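Local coordinates for integral membrane indolylacetylinositol arabinosyltransferase EmbC (Mycolicibacterium smegmatis, PDB 7BVE), which probably polymerises arabinose into the arabinan of the mycobacterial cell wall, acting as a membrane-embedded arabinosyltransferase, at residues 94-99 / 185-190; 53-58 / 1045-1050; 515-520 / 618-623; 364-369 / 691-696; 410-415 / 460-465. All coordinates share one frame; numbering follows the deposited sequence.

Overall arrangement
Five contacts in one chain illustrate how chemistry follows place in a fold. Interactions 1 and 2 touch each other in the extramembrane part, Phe187 and Asp189 of the buried first contact meeting Tyr1047 of the partly buried, interdomain second. A salt bridge crosses interaction 1, whereas interaction 2 rests on a CA-H...O contact and van der Waals packing. About 53 Å away, centre to centre, interaction 3 buries an arginine among backbone carbonyls where two membrane helices end and begin. Interaction 4, also buried, lies about 17 Å from it between centres and touches it through Leu696; there tryptophans mediate helix packing. Interaction 5, partly buried and apart from the rest, is purely apolar.

Interaction 1: residues 94-99 / 185-190; sequences TVPKQA and GVFTDL
Thr94 meets Gly185 through the backbone: its CA directs a hydrogen at Gly185 O across 3.3 Å, and CB follows at 3.8 Å from the same oxygen. The Thr94 hydroxyl is engaged away from this pair, by Gln182 O and Leu107 N. At Gly185 the backbone angles are themselves ones that call for glycine. Val95 turns its side chain away, onto Leu1018 of helix 1016-1019, but its carbonyl carbon lies 3.6 Å from Phe187 CD2. Both loops belong to the concanavalin-like domain, one following strand 90-93 and the other leading toward strand 201-203. Pro96 comes next, and its ring crosses that of Phe187 at a slant, with Pro96 CD 3.5 Å from Phe187 CE2. Phe187 has CG beside its own backbone N (chi1 -56°), which extends the phenyl ring toward the proline. Pro96 also opens a type I turn, closed by a bond from Ala99 N to Pro96 O. Within that turn Lys97 reaches out with a chain extended beyond CG, and its NZ forms a salt bridge with Asp189 OD2 at 2.8 Å. The ammonium approaches on the syn side, 20° out of the carboxylate plane, while Asp189 OD1 probably bonds to Tyr1047 OH.

Interaction 2: residues 53-58 / 1045-1050; sequences WQSVDA and PWYPDA
Ser55 and Tyr1047 are brought together by matching first torsions: Ser55 OG (chi1 -58°) and Tyr1047 CG (chi1 -71°) each lie opposite their own carbonyl carbon, beside the backbone N. The hydroxyl consequently stands near the phenol ring, with Ser55 OG 4.0 Å from Tyr1047 CD2, in an oblique approach. This is packing; the polar partner of Ser55 OG is the backbone N of Thr188, and the Tyr1047 ring meets that of Phe187 with planes at about 90°. The segments bring the N-terminal concanavalin-like domain against the C-terminal domain. Strand 56-57 pairs in parallel with the short strand 1051-1052, and a type I turn from Tyr1047 to Ala1050 leads into the latter. Ala1050 at the end of that turn makes the close backbone approach: its CA points a hydrogen at Ser55 O across 3.4 Å, with 153° at the hydrogen. The methyl of Ala1050 lies 4.3 Å from Ser55 CB, just before the strand, and equally 4.3 Å from Asp57 CB within it. Val56 faces the other way, but Ala1050 CB still touches Val56 O at 4.1 Å. On the more exposed side, Gln54 bends at its second torsion and brings NE2 within 4.2 Å of Asp1049 CB.

Interaction 3: residues 515-520 / 618-623; sequences GSVARR and LSFATV
Hydrogen bonding is led by Thr622, whose OG1 donates to Gly515 O at 2.8 Å, tilted 32° from the carbonyl plane. Three weaker bonds accompany it. Arg520 NH1 reaches the same Gly515 O at 3.2 Å, Arg520 NH2 reaches Leu618 O at 3.5 Å, and Val517 N bonds poorly to Val623 O. Arg520 can span these carbonyls because its long chain runs straight and then bends at the third torsion (chi3 -64°). Its NE has a weak partner in Leu508 O. Face contact comes second: Thr622 CG2 sits over the centre of the guanidinium plane, 3.8 Å above it. Apolar packing makes up the rest. Val517 CG1 lies over one face of the Phe620 ring, offset toward the rim and 4.1 Å above it, while Val517 CG2 touches Thr622 CG2 at 3.8 Å. Leu696 of helix 688-710 packs on both Val517 and Phe620, and Phe499 of a second subunit packs on Leu618 and Ala621. The contact thus joins the start of helix 517-539 to the end of helix 602-619, where a carbonyl-rich C-terminal end would probably help stabilise the buried charge of Arg520 without a carboxylate in either segment.

Interaction 4: residues 364-369 / 691-696; sequences AWTAAG and VATWAL
Trp694 is gripped on both faces by the helix opposite. Trp365 CE3 lies 3.6 Å above one side of its ring, and Gly369 CA lies 3.7 Å from the plane on the other, both offset toward the rim. The glycine contact is a CH-pi interaction with the five-membered ring; the two indoles cross at about a right angle as side chains, and their planes meet obliquely. Ala368 CB adds a contact to the six-membered ring at Trp694 CZ2, 3.9 Å away. Trp694 has CG beside its backbone N (chi1 -80°), an orientation that brings NE1 to Trp365 O, 2.9 Å away. The bond is fairly straight and nearly in the ring plane, but the donor stands 40° out of the carbonyl plane. Gly369 N, which keeps its normal helical bond to the same oxygen, comes from the opposite face of that plane, so Trp365 O carries two donors. This is helix packing in a membrane domain of the GT-C type: the axes of segments 364-369 and 691-696, on helices 361-378 and 688-710, approach to 8.6 Å and cross at 40°. Gly369 is the place of closest backbone approach, its CA 5.2 Å from Thr693 CA. Thr693 OG1 touches Gly369 CA at 3.9 Å, although its main bond goes back to Leu689 O. Packing is looser toward the outer side, where both tryptophan rings are partly exposed and Leu262 of helix 258-272 touches them; on this predicted transmembrane helix the indoles probably border lipid.

Interaction 5: residues 410-415 / 460-465; sequences PVAVAI and APIAAA
Two membrane helices of the arabinan-synthesis domain, 409-422 and 456-467, run nearly side by side here, with Ala412 and Ile415 of one set against Ile462 and Ala465 of the other. The short segments point the same way, their N-to-C directions 23° apart, and their axes come within 9.2 Å. Each helix presents one alanine and one isoleucine three residues apart. Ile415 and Ile462 cross at about a right angle as side chains, and Ile415 CD1 touches Ile462 CG2 at 3.8 Å. Ile415 extends its ethyl arm straight (chi2 171°), and that carries CD1 across the gap. In Ile462 the arm is folded instead (chi2 -61°), which brings Ile462 CD1 4.1 Å from Ala412 CB. The two alanines also meet: Ala412 CB and Ala465 CB are 4.3 Å apart, and Ala465 CB sits 4.0 Å from Ala412 O. No hydrogen bond crosses between the segments, so the interface relies on methyl groups. A bound phosphopantetheine lies about 12 Å from the Ala412 side chain. Helix 456-467 is kinked near Pro461, which has no N-H to give to the preceding turn. Around the pair, Pro461 and Ala465 also touch Leu234 and Leu231 of helix 214-238, while Ala414 rests on Ser398 and Val399 of helix 385-405.

Interaction 1: residues 94-99 / 185-190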
# COMPACT_ATOMS: atom_id res chain seq x y z
N THR A 94 29.76 29.79 -13.63
CA THR A 94 29.32 28.67 -14.45
C THR A 94 27.82 28.50 -14.44
O THR A 94 27.30 27.58 -15.07
CB THR A 94 29.99 27.36 -14.01
OG1 THR A 94 29.59 27.02 -12.68
CG2 THR A 94 31.49 27.48 -14.06
N VAL A 95 27.10 29.37 -13.72
CA VAL A 95 25.64 29.41 -13.71
C VAL A 95 25.19 30.86 -13.78
O VAL A 95 25.94 31.77 -13.42
CB VAL A 95 25.07 28.75 -12.43
CG1 VAL A 95 25.24 27.25 -12.46
CG2 VAL A 95 25.77 29.31 -11.24
N PRO A 96 23.98 31.11 -14.29
CA PRO A 96 23.48 32.49 -14.29
C PRO A 96 23.10 32.90 -12.88
O PRO A 96 22.39 32.17 -12.19
CB PRO A 96 22.25 32.42 -15.20
CG PRO A 96 22.41 31.22 -15.97
CD PRO A 96 23.09 30.24 -15.08
N LYS A 97 23.55 34.08 -12.46
CA LYS A 97 23.37 34.52 -11.08
C LYS A 97 21.91 34.80 -10.72
O LYS A 97 21.60 34.90 -9.53
CB LYS A 97 24.19 35.78 -10.82
CG LYS A 97 23.69 36.99 -11.59
CD LYS A 97 24.54 38.21 -11.35
CE LYS A 97 24.02 39.40 -12.11
NZ LYS A 97 24.89 40.59 -11.93
N GLN A 98 21.02 34.94 -11.71
CA GLN A 98 19.63 35.22 -11.44
C GLN A 98 18.84 34.00 -11.01
O GLN A 98 17.72 34.15 -10.50
CB GLN A 98 18.95 35.83 -12.66
CG GLN A 98 19.39 37.23 -13.02
CD GLN A 98 20.59 37.24 -13.93
OE1 GLN A 98 20.92 36.24 -14.55
NE2 GLN A 98 21.25 38.38 -14.02
N ALA A 99 19.38 32.80 -11.21
CA ALA A 99 18.67 31.58 -10.88
C ALA A 99 18.55 31.42 -9.37
O ALA A 99 19.40 31.90 -8.61
CB ALA A 99 19.39 30.38 -11.49
N GLY A 185 27.35 26.69 -18.73
CA GLY A 185 27.90 27.72 -19.59
C GLY A 185 28.91 28.51 -18.81
O GLY A 185 29.18 28.17 -17.67
N VAL A 186 29.51 29.55 -19.39
CA VAL A 186 30.43 30.41 -18.67
C VAL A 186 29.95 31.84 -18.85
O VAL A 186 30.04 32.38 -19.96
CB VAL A 186 31.88 30.26 -19.14
CG1 VAL A 186 32.78 31.23 -18.41
CG2 VAL A 186 32.38 28.85 -18.92
N PHE A 187 29.46 32.45 -17.78
CA PHE A 187 28.79 33.74 -17.84
C PHE A 187 29.64 34.79 -17.13
O PHE A 187 30.46 34.47 -16.27
CB PHE A 187 27.41 33.65 -17.19
CG PHE A 187 26.55 32.59 -17.79
CD1 PHE A 187 25.96 32.76 -19.01
CD2 PHE A 187 26.32 31.42 -17.11
CE1 PHE A 187 25.18 31.78 -19.56
CE2 PHE A 187 25.54 30.45 -17.64
CZ PHE A 187 24.97 30.62 -18.86
N THR A 188 29.43 36.05 -17.49
CA THR A 188 30.21 37.14 -16.93
C THR A 188 29.39 38.42 -17.01
O THR A 188 28.29 38.45 -17.57
CB THR A 188 31.53 37.30 -17.67
OG1 THR A 188 32.30 38.33 -17.04
CG2 THR A 188 31.29 37.70 -19.10
N ASP A 189 29.94 39.50 -16.43
CA ASP A 189 29.31 40.81 -16.48
C ASP A 189 30.24 41.90 -16.99
O ASP A 189 30.00 43.08 -16.70
CB ASP A 189 28.77 41.25 -15.11
CG ASP A 189 27.51 40.52 -14.72
OD1 ASP A 189 26.83 39.98 -15.61
OD2 ASP A 189 27.17 40.53 -13.52
N LEU A 190 31.28 41.56 -17.73
CA LEU A 190 32.15 42.57 -18.31
C LEU A 190 31.94 42.63 -19.81
O LEU A 190 31.24 41.81 -20.40
CB LEU A 190 33.61 42.27 -17.97
CG LEU A 190 33.95 42.23 -16.48
CD1 LEU A 190 35.41 41.92 -16.31
CD2 LEU A 190 33.60 43.54 -15.83

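Interaction 2: residues 53-58 / 1045-1050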
# COMPACT_ATOMS: atom_id res chain seq x y z
N TRP A 53 35.29 39.65 -23.67
CA TRP A 53 34.40 39.21 -22.60
C TRP A 53 33.03 38.93 -23.19
O TRP A 53 32.25 39.86 -23.45
CB TRP A 53 34.30 40.28 -21.53
CG TRP A 53 35.53 40.51 -20.77
CD1 TRP A 53 36.47 41.46 -21.01
CD2 TRP A 53 35.95 39.82 -19.60
NE1 TRP A 53 37.47 41.39 -20.08
CE2 TRP A 53 37.17 40.39 -19.19
CE3 TRP A 53 35.41 38.77 -18.85
CZ2 TRP A 53 37.86 39.94 -18.08
CZ3 TRP A 53 36.10 38.32 -17.75
CH2 TRP A 53 37.31 38.91 -17.37
N GLN A 54 32.71 37.66 -23.40
CA GLN A 54 31.45 37.28 -24.01
C GLN A 54 30.99 35.99 -23.35
O GLN A 54 31.75 35.02 -23.30
CB GLN A 54 31.60 37.09 -25.52
CG GLN A 54 30.33 36.72 -26.26
CD GLN A 54 29.30 37.83 -26.26
OE1 GLN A 54 29.64 39.00 -26.39
NE2 GLN A 54 28.03 37.46 -26.13
N SER A 55 29.77 35.99 -22.84
CA SER A 55 29.22 34.79 -22.23
C SER A 55 28.90 33.75 -23.30
O SER A 55 28.43 34.08 -24.39
CB SER A 55 27.96 35.13 -21.45
OG SER A 55 28.25 36.10 -20.47
N VAL A 56 29.17 32.49 -22.98
CA VAL A 56 28.85 31.40 -23.89
C VAL A 56 27.84 30.50 -23.19
O VAL A 56 27.44 30.77 -22.06
CB VAL A 56 30.09 30.60 -24.31
CG1 VAL A 56 31.07 31.49 -25.03
CG2 VAL A 56 30.73 29.94 -23.12
N ASP A 57 27.41 29.44 -23.86
CA ASP A 57 26.33 28.61 -23.35
C ASP A 57 26.63 27.16 -23.72
O ASP A 57 26.45 26.76 -24.87
CB ASP A 57 25.00 29.06 -23.92
CG ASP A 57 23.83 28.59 -23.10
OD1 ASP A 57 24.06 27.88 -22.11
OD2 ASP A 57 22.69 28.96 -23.44
N ALA A 58 27.08 26.37 -22.74
CA ALA A 58 27.51 24.99 -22.97
C ALA A 58 26.98 24.09 -21.87
O ALA A 58 27.69 23.76 -20.92
CB ALA A 58 29.03 24.91 -23.04
N PRO A 1045 16.09 32.51 -22.04
CA PRO A 1045 17.36 32.54 -21.33
C PRO A 1045 17.47 33.74 -20.41
O PRO A 1045 16.87 34.79 -20.66
CB PRO A 1045 18.39 32.62 -22.46
CG PRO A 1045 17.68 32.16 -23.66
CD PRO A 1045 16.28 32.62 -23.49
N TRP A 1046 18.24 33.58 -19.34
CA TRP A 1046 18.54 34.73 -18.49
C TRP A 1046 19.48 35.70 -19.18
O TRP A 1046 19.30 36.92 -19.10
CB TRP A 1046 19.14 34.30 -17.16
CG TRP A 1046 18.26 33.54 -16.25
CD1 TRP A 1046 18.34 32.22 -15.98
CD2 TRP A 1046 17.17 34.05 -15.50
NE1 TRP A 1046 17.37 31.87 -15.08
CE2 TRP A 1046 16.63 32.97 -14.78
CE3 TRP A 1046 16.59 35.31 -15.36
CZ2 TRP A 1046 15.54 33.12 -13.93
CZ3 TRP A 1046 15.51 35.45 -14.52
CH2 TRP A 1046 15.00 34.36 -13.82
N TYR A 1047 20.51 35.18 -19.85
CA TYR A 1047 21.39 36.06 -20.62
C TYR A 1047 21.11 35.85 -22.10
O TYR A 1047 21.50 34.82 -22.67
CB TYR A 1047 22.87 35.80 -20.32
CG TYR A 1047 23.37 36.23 -18.96
CD1 TYR A 1047 22.56 36.86 -18.03
CD2 TYR A 1047 24.70 36.07 -18.63
CE1 TYR A 1047 23.05 37.26 -16.80
CE2 TYR A 1047 25.19 36.48 -17.42
CZ TYR A 1047 24.37 37.06 -16.51
OH TYR A 1047 24.90 37.45 -15.30
N PRO A 1048 20.44 36.80 -22.78
CA PRO A 1048 20.11 36.59 -24.19
C PRO A 1048 21.29 36.70 -25.14
O PRO A 1048 21.21 36.20 -26.26
CB PRO A 1048 19.08 37.68 -24.47
CG PRO A 1048 18.56 38.07 -23.12
CD PRO A 1048 19.72 37.94 -22.21
N ASP A 1049 22.39 37.34 -24.72
CA ASP A 1049 23.57 37.52 -25.55
C ASP A 1049 24.59 36.39 -25.39
O ASP A 1049 25.79 36.61 -25.60
CB ASP A 1049 24.22 38.86 -25.25
CG ASP A 1049 24.51 39.05 -23.76
OD1 ASP A 1049 24.08 38.21 -22.95
OD2 ASP A 1049 25.19 40.03 -23.41
N ALA A 1050 24.15 35.20 -25.02
CA ALA A 1050 25.03 34.07 -24.78
C ALA A 1050 24.97 33.14 -25.99
O ALA A 1050 24.00 32.41 -26.17
CB ALA A 1050 24.64 33.34 -23.50

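Interaction 3: residues 515-520 / 618-623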
# COMPACT_ATOMS: atom_id res chain seq x y z
N GLY A 515 -4.26 -0.47 -11.69
CA GLY A 515 -5.12 -1.50 -11.17
C GLY A 515 -6.50 -1.48 -11.76
O GLY A 515 -7.48 -1.57 -11.03
N SER A 516 -6.60 -1.35 -13.08
CA SER A 516 -7.89 -1.22 -13.73
C SER A 516 -8.52 -2.60 -13.93
O SER A 516 -8.02 -3.61 -13.42
CB SER A 516 -7.74 -0.46 -15.04
OG SER A 516 -6.92 -1.16 -15.94
N VAL A 517 -9.64 -2.65 -14.65
CA VAL A 517 -10.42 -3.88 -14.78
C VAL A 517 -9.67 -4.92 -15.61
O VAL A 517 -9.61 -6.10 -15.24
CB VAL A 517 -11.80 -3.55 -15.39
CG1 VAL A 517 -12.58 -4.80 -15.67
CG2 VAL A 517 -12.60 -2.66 -14.48
N ALA A 518 -9.06 -4.48 -16.71
CA ALA A 518 -8.49 -5.39 -17.69
C ALA A 518 -7.26 -6.11 -17.15
O ALA A 518 -7.15 -7.34 -17.27
CB ALA A 518 -8.14 -4.60 -18.95
N ARG A 519 -6.35 -5.36 -16.53
CA ARG A 519 -5.12 -5.94 -15.99
C ARG A 519 -5.41 -6.89 -14.84
O ARG A 519 -4.81 -7.97 -14.74
CB ARG A 519 -4.18 -4.82 -15.55
CG ARG A 519 -3.65 -3.97 -16.68
CD ARG A 519 -2.54 -3.04 -16.23
NE ARG A 519 -1.99 -2.30 -17.36
CZ ARG A 519 -0.94 -1.49 -17.29
NH1 ARG A 519 -0.29 -1.32 -16.15
NH2 ARG A 519 -0.51 -0.87 -18.37
N ARG A 520 -6.35 -6.51 -13.98
CA ARG A 520 -6.68 -7.32 -12.82
C ARG A 520 -7.33 -8.63 -13.26
O ARG A 520 -7.01 -9.70 -12.74
CB ARG A 520 -7.59 -6.53 -11.88
CG ARG A 520 -7.68 -7.12 -10.52
CD ARG A 520 -8.60 -6.36 -9.60
NE ARG A 520 -8.16 -5.01 -9.32
CZ ARG A 520 -8.78 -4.19 -8.49
NH1 ARG A 520 -8.33 -2.97 -8.28
NH2 ARG A 520 -9.85 -4.61 -7.83
N LEU A 618 -14.32 -9.96 -8.58
CA LEU A 618 -13.21 -9.23 -7.98
C LEU A 618 -12.53 -8.31 -8.98
O LEU A 618 -11.91 -7.32 -8.59
CB LEU A 618 -12.22 -10.23 -7.39
CG LEU A 618 -11.02 -9.74 -6.58
CD1 LEU A 618 -11.49 -8.98 -5.38
CD2 LEU A 618 -10.20 -10.93 -6.16
N SER A 619 -12.66 -8.60 -10.28
CA SER A 619 -12.06 -7.73 -11.30
C SER A 619 -12.77 -6.39 -11.43
O SER A 619 -12.11 -5.37 -11.65
CB SER A 619 -12.08 -8.44 -12.64
OG SER A 619 -11.34 -9.64 -12.56
N PHE A 620 -14.10 -6.35 -11.31
CA PHE A 620 -14.90 -5.15 -11.54
C PHE A 620 -14.97 -4.21 -10.35
O PHE A 620 -15.81 -3.32 -10.34
CB PHE A 620 -16.32 -5.51 -11.96
CG PHE A 620 -16.46 -5.84 -13.40
CD1 PHE A 620 -16.56 -4.83 -14.33
CD2 PHE A 620 -16.52 -7.15 -13.83
CE1 PHE A 620 -16.69 -5.11 -15.66
CE2 PHE A 620 -16.65 -7.43 -15.16
CZ PHE A 620 -16.74 -6.41 -16.08
N ALA A 621 -14.09 -4.37 -9.36
CA ALA A 621 -14.12 -3.54 -8.16
C ALA A 621 -13.17 -2.37 -8.27
O ALA A 621 -12.56 -1.97 -7.29
CB ALA A 621 -13.80 -4.38 -6.94
N THR A 622 -13.02 -1.82 -9.47
CA THR A 622 -12.10 -0.73 -9.74
C THR A 622 -12.66 0.10 -10.88
O THR A 622 -13.83 -0.03 -11.25
CB THR A 622 -10.71 -1.31 -10.05
OG1 THR A 622 -9.79 -0.24 -10.31
CG2 THR A 622 -10.77 -2.25 -11.22
N VAL A 623 -11.83 0.97 -11.45
CA VAL A 623 -12.25 1.89 -12.50
C VAL A 623 -11.87 1.33 -13.86
O VAL A 623 -11.04 0.44 -13.99
CB VAL A 623 -11.64 3.28 -12.29
CG1 VAL A 623 -12.18 3.89 -11.04
CG2 VAL A 623 -10.15 3.18 -12.20

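Interaction 4: residues 364-369 / 691-696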
# COMPACT_ATOMS: atom_id res chain seq x y z
N ALA A 364 -9.56 -24.21 -28.12
CA ALA A 364 -9.15 -23.18 -29.06
C ALA A 364 -9.77 -21.83 -28.73
O ALA A 364 -9.09 -20.79 -28.77
CB ALA A 364 -9.51 -23.60 -30.48
N TRP A 365 -11.05 -21.82 -28.37
CA TRP A 365 -11.71 -20.56 -28.05
C TRP A 365 -11.20 -19.95 -26.75
O TRP A 365 -10.99 -18.73 -26.68
CB TRP A 365 -13.23 -20.74 -28.04
CG TRP A 365 -13.78 -20.81 -29.43
CD1 TRP A 365 -13.93 -21.92 -30.19
CD2 TRP A 365 -14.28 -19.73 -30.22
NE1 TRP A 365 -14.46 -21.60 -31.41
CE2 TRP A 365 -14.69 -20.26 -31.45
CE3 TRP A 365 -14.41 -18.35 -30.00
CZ2 TRP A 365 -15.22 -19.47 -32.46
CZ3 TRP A 365 -14.93 -17.57 -31.01
CH2 TRP A 365 -15.33 -18.13 -32.21
N THR A 366 -10.91 -20.76 -25.73
CA THR A 366 -10.39 -20.14 -24.52
C THR A 366 -8.90 -19.81 -24.63
O THR A 366 -8.43 -18.91 -23.93
CB THR A 366 -10.66 -20.99 -23.29
OG1 THR A 366 -10.25 -20.28 -22.13
CG2 THR A 366 -9.89 -22.22 -23.34
N ALA A 367 -8.15 -20.48 -25.51
CA ALA A 367 -6.78 -20.09 -25.75
C ALA A 367 -6.71 -18.74 -26.46
O ALA A 367 -5.92 -17.87 -26.09
CB ALA A 367 -6.06 -21.16 -26.56
N ALA A 368 -7.58 -18.55 -27.47
CA ALA A 368 -7.71 -17.25 -28.11
C ALA A 368 -8.16 -16.17 -27.15
O ALA A 368 -7.68 -15.03 -27.21
CB ALA A 368 -8.69 -17.36 -29.28
N GLY A 369 -9.03 -16.52 -26.21
CA GLY A 369 -9.52 -15.54 -25.24
C GLY A 369 -8.47 -15.09 -24.23
O GLY A 369 -8.36 -13.90 -23.96
N VAL A 691 -16.28 -18.10 -22.03
CA VAL A 691 -17.32 -17.09 -21.90
C VAL A 691 -16.81 -15.88 -21.14
O VAL A 691 -17.01 -14.73 -21.55
CB VAL A 691 -18.58 -17.69 -21.24
CG1 VAL A 691 -19.64 -16.62 -21.05
CG2 VAL A 691 -19.12 -18.82 -22.07
N ALA A 692 -16.08 -16.11 -20.04
CA ALA A 692 -15.61 -15.00 -19.22
C ALA A 692 -14.55 -14.17 -19.94
O ALA A 692 -14.61 -12.93 -19.94
CB ALA A 692 -15.06 -15.53 -17.90
N THR A 693 -13.60 -14.83 -20.60
CA THR A 693 -12.54 -14.12 -21.29
C THR A 693 -13.05 -13.38 -22.52
O THR A 693 -12.66 -12.24 -22.76
CB THR A 693 -11.42 -15.09 -21.66
OG1 THR A 693 -11.97 -16.24 -22.31
CG2 THR A 693 -10.66 -15.51 -20.43
N TRP A 694 -13.96 -13.99 -23.30
CA TRP A 694 -14.49 -13.25 -24.44
C TRP A 694 -15.44 -12.13 -24.02
O TRP A 694 -15.51 -11.11 -24.71
CB TRP A 694 -15.16 -14.19 -25.43
CG TRP A 694 -14.17 -14.88 -26.28
CD1 TRP A 694 -13.65 -16.12 -26.10
CD2 TRP A 694 -13.55 -14.36 -27.46
NE1 TRP A 694 -12.75 -16.40 -27.08
CE2 TRP A 694 -12.67 -15.34 -27.93
CE3 TRP A 694 -13.66 -13.15 -28.16
CZ2 TRP A 694 -11.91 -15.16 -29.08
CZ3 TRP A 694 -12.91 -12.97 -29.29
CH2 TRP A 694 -12.04 -13.96 -29.74
N ALA A 695 -16.11 -12.27 -22.87
CA ALA A 695 -16.93 -11.17 -22.37
C ALA A 695 -16.08 -9.97 -21.98
O ALA A 695 -16.41 -8.83 -22.31
CB ALA A 695 -17.77 -11.65 -21.19
N LEU A 696 -14.95 -10.22 -21.31
CA LEU A 696 -14.08 -9.10 -20.95
C LEU A 696 -13.38 -8.49 -22.16
O LEU A 696 -13.18 -7.27 -22.21
CB LEU A 696 -13.07 -9.52 -19.90
CG LEU A 696 -13.41 -9.16 -18.45
CD1 LEU A 696 -13.37 -7.66 -18.28
CD2 LEU A 696 -14.75 -9.71 -18.01

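Interaction 5: residues 410-415 / 460-465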
# COMPACT_ATOMS: atom_id res chain seq x y z
N PRO A 410 18.26 -27.49 -32.83
CA PRO A 410 17.22 -26.63 -32.25
C PRO A 410 17.42 -26.29 -30.79
O PRO A 410 16.95 -25.24 -30.34
CB PRO A 410 15.93 -27.42 -32.49
CG PRO A 410 16.34 -28.77 -32.72
CD PRO A 410 17.63 -28.69 -33.42
N VAL A 411 18.16 -27.10 -30.04
CA VAL A 411 18.50 -26.72 -28.67
C VAL A 411 19.51 -25.57 -28.66
O VAL A 411 19.40 -24.64 -27.85
CB VAL A 411 19.02 -27.95 -27.91
CG1 VAL A 411 19.42 -27.59 -26.50
CG2 VAL A 411 17.95 -29.03 -27.88
N ALA A 412 20.46 -25.58 -29.59
CA ALA A 412 21.41 -24.47 -29.69
C ALA A 412 20.73 -23.20 -30.18
O ALA A 412 21.05 -22.09 -29.73
CB ALA A 412 22.56 -24.85 -30.61
N VAL A 413 19.77 -23.34 -31.10
CA VAL A 413 18.98 -22.20 -31.56
C VAL A 413 18.14 -21.63 -30.42
O VAL A 413 17.98 -20.41 -30.28
CB VAL A 413 18.13 -22.61 -32.77
CG1 VAL A 413 17.13 -21.55 -33.14
CG2 VAL A 413 19.02 -22.84 -33.96
N ALA A 414 17.63 -22.51 -29.55
CA ALA A 414 16.88 -22.05 -28.38
C ALA A 414 17.77 -21.31 -27.39
O ALA A 414 17.32 -20.37 -26.74
CB ALA A 414 16.21 -23.23 -27.70
N ILE A 415 19.03 -21.73 -27.27
CA ILE A 415 19.98 -21.00 -26.42
C ILE A 415 20.25 -19.61 -26.98
O ILE A 415 20.30 -18.62 -26.23
CB ILE A 415 21.28 -21.82 -26.24
CG1 ILE A 415 21.01 -23.07 -25.42
CG2 ILE A 415 22.36 -21.02 -25.57
CD1 ILE A 415 22.17 -24.00 -25.38
N ALA A 460 31.14 -27.99 -27.72
CA ALA A 460 31.74 -26.71 -28.10
C ALA A 460 30.81 -25.78 -28.89
O ALA A 460 30.83 -24.57 -28.63
CB ALA A 460 33.05 -26.96 -28.86
N PRO A 461 29.98 -26.25 -29.86
CA PRO A 461 29.00 -25.33 -30.44
C PRO A 461 27.94 -24.84 -29.47
O PRO A 461 27.39 -23.76 -29.69
CB PRO A 461 28.37 -26.15 -31.57
CG PRO A 461 29.37 -27.10 -31.94
CD PRO A 461 30.03 -27.49 -30.68
N ILE A 462 27.67 -25.58 -28.40
CA ILE A 462 26.76 -25.10 -27.36
C ILE A 462 27.35 -23.88 -26.66
O ILE A 462 26.66 -22.88 -26.42
CB ILE A 462 26.44 -26.23 -26.37
CG1 ILE A 462 25.80 -27.41 -27.10
CG2 ILE A 462 25.55 -25.75 -25.25
CD1 ILE A 462 24.50 -27.08 -27.76
N ALA A 463 28.65 -23.92 -26.39
CA ALA A 463 29.32 -22.78 -25.76
C ALA A 463 29.41 -21.59 -26.71
O ALA A 463 29.23 -20.44 -26.28
CB ALA A 463 30.70 -23.18 -25.27
N ALA A 464 29.68 -21.84 -27.99
CA ALA A 464 29.74 -20.76 -28.97
C ALA A 464 28.38 -20.08 -29.15
O ALA A 464 28.28 -18.85 -29.19
CB ALA A 464 30.25 -21.28 -30.30
N ALA A 465 27.31 -20.88 -29.23
CA ALA A 465 25.97 -20.33 -29.33
C ALA A 465 25.56 -19.61 -28.06
O ALA A 465 24.79 -18.65 -28.11
CB ALA A 465 24.97 -21.44 -29.65